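PDB 4TXG: chitinase from Chromobacterium violaceum, which probably binds chitin and hydrolyses its glycosidic bonds, as a member of glycoside hydrolase family 18. Local coordinates for residues G374-L386 with D756-H768. Residues are numbered along the deposited sequence; the frame is centred on the assembly and turned at random.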
loop_
_atom_site.group_PDB
_atom_site.type_symbol
_atom_site.label_atom_id
_atom_site.label_comp_id
_atom_site.label_asym_id
_atom_site.label_seq_id
_atom_site.Cartn_x
_atom_site.Cartn_y
_atom_site.Cartn_z
ATOM N N GLY A 374 6.518 3.320 -9.042
ATOM C CA GLY A 374 6.075 3.494 -10.411
ATOM C C GLY A 374 6.596 2.396 -11.323
ATOM O O GLY A 374 5.978 2.086 -12.343
ATOM N N TYR A 375 7.732 1.805 -10.957
ATOM C CA TYR A 375 8.266 0.681 -11.719
ATOM C C TYR A 375 7.344 -0.541 -11.607
ATOM O O TYR A 375 6.927 -1.105 -12.621
ATOM C CB TYR A 375 9.677 0.337 -11.235
ATOM C CG TYR A 375 10.118 -1.088 -11.525
ATOM C CD1 TYR A 375 10.576 -1.462 -12.785
ATOM C CD2 TYR A 375 10.088 -2.058 -10.521
ATOM C CE1 TYR A 375 10.991 -2.766 -13.037
ATOM C CE2 TYR A 375 10.491 -3.359 -10.765
ATOM C CZ TYR A 375 10.943 -3.707 -12.025
ATOM O OH TYR A 375 11.346 -4.999 -12.264
ATOM N N LEU A 376 7.017 -0.938 -10.379
ATOM C CA LEU A 376 6.112 -2.076 -10.183
ATOM C C LEU A 376 4.764 -1.842 -10.853
ATOM O O LEU A 376 4.206 -2.740 -11.478
ATOM C CB LEU A 376 5.900 -2.353 -8.692
ATOM C CG LEU A 376 7.128 -2.807 -7.902
ATOM C CD1 LEU A 376 6.816 -2.962 -6.414
ATOM C CD2 LEU A 376 7.664 -4.114 -8.471
ATOM N N LEU A 377 4.241 -0.626 -10.724
ATOM C CA LEU A 377 2.910 -0.325 -11.237
ATOM C C LEU A 377 2.859 -0.322 -12.758
ATOM O O LEU A 377 1.781 -0.460 -13.349
ATOM C CB LEU A 377 2.437 1.023 -10.685
ATOM C CG LEU A 377 2.081 1.015 -9.193
ATOM C CD1 LEU A 377 1.920 2.445 -8.686
ATOM C CD2 LEU A 377 0.817 0.197 -8.887
ATOM N N ARG A 378 4.018 -0.187 -13.405
ATOM C CA ARG A 378 4.032 -0.208 -14.868
ATOM C C ARG A 378 3.578 -1.581 -15.381
ATOM O O ARG A 378 3.111 -1.709 -16.509
ATOM C CB ARG A 378 5.422 0.137 -15.407
ATOM C CG ARG A 378 5.489 0.238 -16.926
ATOM C CD ARG A 378 6.832 0.797 -17.370
ATOM N NE ARG A 378 7.045 2.162 -16.897
ATOM C CZ ARG A 378 6.810 3.255 -17.620
ATOM N NH1 ARG A 378 6.342 3.151 -18.853
ATOM N NH2 ARG A 378 7.052 4.459 -17.106
ATOM N N GLY A 379 3.699 -2.600 -14.537
ATOM C CA GLY A 379 3.271 -3.938 -14.903
ATOM C C GLY A 379 1.938 -4.338 -14.291
ATOM O O GLY A 379 1.606 -5.515 -14.258
ATOM N N MET A 380 1.171 -3.367 -13.809
ATOM C CA MET A 380 -0.103 -3.686 -13.163
ATOM C C MET A 380 -1.306 -3.025 -13.849
ATOM O O MET A 380 -2.314 -2.720 -13.198
ATOM C CB MET A 380 -0.015 -3.309 -11.674
ATOM C CG MET A 380 1.031 -4.178 -10.952
ATOM S SD MET A 380 1.494 -3.691 -9.281
ATOM C CE MET A 380 -0.070 -3.915 -8.451
ATOM N N GLU A 381 -1.185 -2.845 -15.169
ATOM C CA GLU A 381 -2.259 -2.345 -16.028
ATOM C C GLU A 381 -2.839 -1.048 -15.456
ATOM O O GLU A 381 -2.102 -0.079 -15.328
ATOM C CB GLU A 381 -3.316 -3.445 -16.231
ATOM C CG GLU A 381 -2.655 -4.673 -16.917
ATOM C CD GLU A 381 -3.622 -5.738 -17.406
ATOM O OE1 GLU A 381 -4.854 -5.533 -17.311
ATOM O OE2 GLU A 381 -3.136 -6.788 -17.906
ATOM N N THR A 382 -4.121 -1.026 -15.101
ATOM C CA THR A 382 -4.707 0.149 -14.442
ATOM C C THR A 382 -5.190 -0.156 -13.020
ATOM O O THR A 382 -6.037 0.561 -12.477
ATOM C CB THR A 382 -5.899 0.718 -15.249
ATOM O OG1 THR A 382 -6.955 -0.256 -15.319
ATOM C CG2 THR A 382 -5.469 1.086 -16.660
ATOM N N PHE A 383 -4.639 -1.202 -12.415
ATOM C CA PHE A 383 -5.072 -1.651 -11.088
ATOM C C PHE A 383 -6.598 -1.774 -11.024
ATOM O O PHE A 383 -7.253 -1.213 -10.139
ATOM C CB PHE A 383 -4.560 -0.709 -9.990
ATOM C CG PHE A 383 -4.196 -1.434 -8.719
ATOM C CD1 PHE A 383 -5.084 -2.339 -8.153
ATOM C CD2 PHE A 383 -2.956 -1.255 -8.127
ATOM C CE1 PHE A 383 -4.761 -3.024 -6.998
ATOM C CE2 PHE A 383 -2.629 -1.948 -6.970
ATOM C CZ PHE A 383 -3.528 -2.828 -6.415
ATOM N N GLN A 384 -7.148 -2.514 -11.980
ATOM C CA GLN A 384 -8.586 -2.725 -12.072
ATOM C C GLN A 384 -9.186 -3.265 -10.766
ATOM O O GLN A 384 -10.352 -3.014 -10.463
ATOM C CB GLN A 384 -8.892 -3.687 -13.227
ATOM C CG GLN A 384 -8.565 -3.128 -14.623
ATOM C CD GLN A 384 -7.183 -3.509 -15.109
ATOM O OE1 GLN A 384 -6.193 -3.357 -14.385
ATOM N NE2 GLN A 384 -7.102 -4.011 -16.348
ATOM N N GLY A 385 -8.373 -3.974 -9.987
ATOM C CA GLY A 385 -8.823 -4.569 -8.737
ATOM C C GLY A 385 -9.175 -3.592 -7.618
ATOM O O GLY A 385 -9.758 -4.000 -6.620
ATOM N N LEU A 386 -8.832 -2.314 -7.776
ATOM C CA LEU A 386 -9.119 -1.324 -6.733
ATOM C C LEU A 386 -10.601 -1.254 -6.346
ATOM O O LEU A 386 -10.928 -0.976 -5.192
ATOM C CB LEU A 386 -8.652 0.068 -7.171
ATOM C CG LEU A 386 -7.131 0.257 -7.262
ATOM C CD1 LEU A 386 -6.811 1.654 -7.773
ATOM C CD2 LEU A 386 -6.481 0.038 -5.907
ATOM N N ASP A 756 -6.102 3.400 -29.723
ATOM C CA ASP A 756 -4.867 3.238 -28.979
ATOM C C ASP A 756 -4.507 4.557 -28.323
ATOM O O ASP A 756 -4.504 5.594 -28.975
ATOM C CB ASP A 756 -3.747 2.766 -29.897
ATOM C CG ASP A 756 -4.057 1.428 -30.543
ATOM O OD1 ASP A 756 -4.364 0.470 -29.802
ATOM O OD2 ASP A 756 -4.004 1.345 -31.788
ATOM N N VAL A 757 -4.224 4.524 -27.028
ATOM C CA VAL A 757 -3.834 5.744 -26.329
ATOM C C VAL A 757 -2.394 5.600 -25.897
ATOM O O VAL A 757 -1.859 4.498 -25.895
ATOM C CB VAL A 757 -4.729 6.028 -25.120
ATOM C CG1 VAL A 757 -6.187 6.095 -25.566
ATOM C CG2 VAL A 757 -4.558 4.966 -24.047
ATOM N N VAL A 758 -1.746 6.711 -25.566
ATOM C CA VAL A 758 -0.367 6.651 -25.085
ATOM C C VAL A 758 -0.196 7.631 -23.944
ATOM O O VAL A 758 -0.618 8.786 -24.046
ATOM C CB VAL A 758 0.666 6.986 -26.182
ATOM C CG1 VAL A 758 2.077 6.977 -25.613
ATOM C CG2 VAL A 758 0.589 5.999 -27.285
ATOM N N TYR A 759 0.393 7.165 -22.849
ATOM C CA TYR A 759 0.789 8.051 -21.755
ATOM C C TYR A 759 2.090 7.515 -21.143
ATOM O O TYR A 759 2.534 6.420 -21.495
ATOM C CB TYR A 759 -0.321 8.185 -20.709
ATOM C CG TYR A 759 -0.890 6.876 -20.204
ATOM C CD1 TYR A 759 -1.914 6.221 -20.884
ATOM C CD2 TYR A 759 -0.426 6.313 -19.026
ATOM C CE1 TYR A 759 -2.440 5.019 -20.415
ATOM C CE2 TYR A 759 -0.942 5.118 -18.554
ATOM C CZ TYR A 759 -1.948 4.476 -19.254
ATOM O OH TYR A 759 -2.461 3.294 -18.771
ATOM N N TYR A 760 2.707 8.277 -20.243
ATOM C CA TYR A 760 4.121 8.041 -19.949
ATOM C C TYR A 760 4.477 7.577 -18.545
ATOM O O TYR A 760 5.590 7.091 -18.333
ATOM C CB TYR A 760 4.917 9.302 -20.286
ATOM C CG TYR A 760 4.981 9.463 -21.776
ATOM C CD1 TYR A 760 5.882 8.716 -22.523
ATOM C CD2 TYR A 760 4.095 10.297 -22.445
ATOM C CE1 TYR A 760 5.931 8.822 -23.892
ATOM C CE2 TYR A 760 4.138 10.407 -23.828
ATOM C CZ TYR A 760 5.061 9.667 -24.539
ATOM O OH TYR A 760 5.128 9.766 -25.909
ATOM N N LEU A 761 3.552 7.704 -17.599
ATOM C CA LEU A 761 3.719 7.084 -16.286
ATOM C C LEU A 761 2.427 6.362 -15.916
ATOM O O LEU A 761 1.358 6.693 -16.444
ATOM C CB LEU A 761 4.094 8.117 -15.218
ATOM C CG LEU A 761 5.553 8.604 -15.243
ATOM C CD1 LEU A 761 5.740 9.831 -14.346
ATOM C CD2 LEU A 761 6.502 7.491 -14.829
ATOM N N PRO A 762 2.510 5.375 -15.008
ATOM C CA PRO A 762 1.314 4.579 -14.710
ATOM C C PRO A 762 0.133 5.377 -14.164
ATOM O O PRO A 762 0.310 6.400 -13.491
ATOM C CB PRO A 762 1.822 3.584 -13.662
ATOM C CG PRO A 762 3.279 3.389 -14.039
ATOM C CD PRO A 762 3.724 4.791 -14.406
ATOM N N ILE A 763 -1.070 4.889 -14.480
ATOM C CA ILE A 763 -2.316 5.409 -13.925
ATOM C C ILE A 763 -3.201 4.256 -13.472
ATOM O O ILE A 763 -3.052 3.119 -13.942
ATOM C CB ILE A 763 -3.118 6.255 -14.957
ATOM C CG1 ILE A 763 -3.646 5.350 -16.070
ATOM C CG2 ILE A 763 -2.260 7.407 -15.520
ATOM C CD1 ILE A 763 -4.513 6.060 -17.102
ATOM N N SER A 764 -4.103 4.547 -12.539
ATOM C CA SER A 764 -5.218 3.656 -12.246
ATOM C C SER A 764 -6.480 4.321 -12.790
ATOM O O SER A 764 -6.438 5.468 -13.262
ATOM C CB SER A 764 -5.346 3.363 -10.745
ATOM O OG SER A 764 -5.625 4.538 -9.997
ATOM N N GLY A 765 -7.595 3.612 -12.737
ATOM C CA GLY A 765 -8.815 4.110 -13.343
ATOM C C GLY A 765 -8.790 3.898 -14.848
ATOM O O GLY A 765 -8.525 2.790 -15.309
ATOM N N PRO A 766 -9.088 4.945 -15.633
ATOM C CA PRO A 766 -9.541 6.291 -15.257
ATOM C C PRO A 766 -10.901 6.280 -14.546
ATOM O O PRO A 766 -11.441 5.211 -14.238
ATOM C CB PRO A 766 -9.644 7.021 -16.606
ATOM C CG PRO A 766 -8.751 6.254 -17.537
ATOM C CD PRO A 766 -8.872 4.822 -17.089
ATOM N N SER A 767 -11.443 7.462 -14.279
ATOM C CA SER A 767 -12.727 7.554 -13.587
ATOM C C SER A 767 -13.444 8.839 -13.962
ATOM O O SER A 767 -12.888 9.684 -14.661
ATOM C CB SER A 767 -12.532 7.489 -12.068
ATOM O OG SER A 767 -11.758 8.595 -11.630
ATOM N N HIS A 768 -14.685 8.956 -13.503
ATOM C CA HIS A 768 -15.495 10.171 -13.670
ATOM C C HIS A 768 -15.772 10.459 -15.141
ATOM O O HIS A 768 -15.500 11.552 -15.656
ATOM C CB HIS A 768 -14.815 11.358 -12.994
ATOM C CG HIS A 768 -14.411 11.083 -11.581
ATOM N ND1 HIS A 768 -13.317 11.672 -10.985
ATOM C CD2 HIS A 768 -14.940 10.247 -10.649
ATOM C CE1 HIS A 768 -13.200 11.235 -9.744
ATOM N NE2 HIS A 768 -14.174 10.366 -9.516
HETATM O O HOH W 1 -1.290 2.541 -16.371
HETATM O O HOH W 2 -8.594 1.189 -11.178
HETATM O O HOH W 3 -9.071 0.527 -13.836
#
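P762 packs its CB and CG against the weakly bonded helical turn 374-377, the tightly packed, largely apolar part of the contact. Its CG lies 3.4 Å from the carbonyl O of G374 and also reaches the backbone N of R378, while its CB meets L377 CB at 4.0 Å. Beside the proline, R378 runs its CG anti to its backbone N (chi1 -176°) and bends at chi3, carrying the guanidinium to the carbonyl of Y760. The hydrogen bond from R378 NH2 to Y760 O is long (3.3 Å) but fairly straight. NH1 bonds N672 O, so the group is held between two main-chain carbonyls.

Around T382 the backbones come closest, and in contrast to the proline end three waters join their polar atoms. T382 CA points its hydrogen at I763 O (3.4 Å), and S764 CA makes a more bent contact with T382 O. The direct bond from G765 N to T382 O is weak, but a water bridges the same two atoms, and another joins T382 OG1 to G765 O. A third accepts from I763 N, donates to E381 O and is hydrogen-bonded to Y759 OH (water O to OH 2.8 Å). Alongside, L386 CD1 rests on S764 CB at 3.7 Å.

The contact thus joins the loop after strand 365-371 of the TIM barrel to the connection between strands 752-758 and 767-773 in the C-terminal beta domain. Y447 of helix 441-448 touches L377, F383 and P762, and its carbonyl O accepts a hydrogen bond from S764 OG, while L663 of strand 659-664 packs against T382 and Y759.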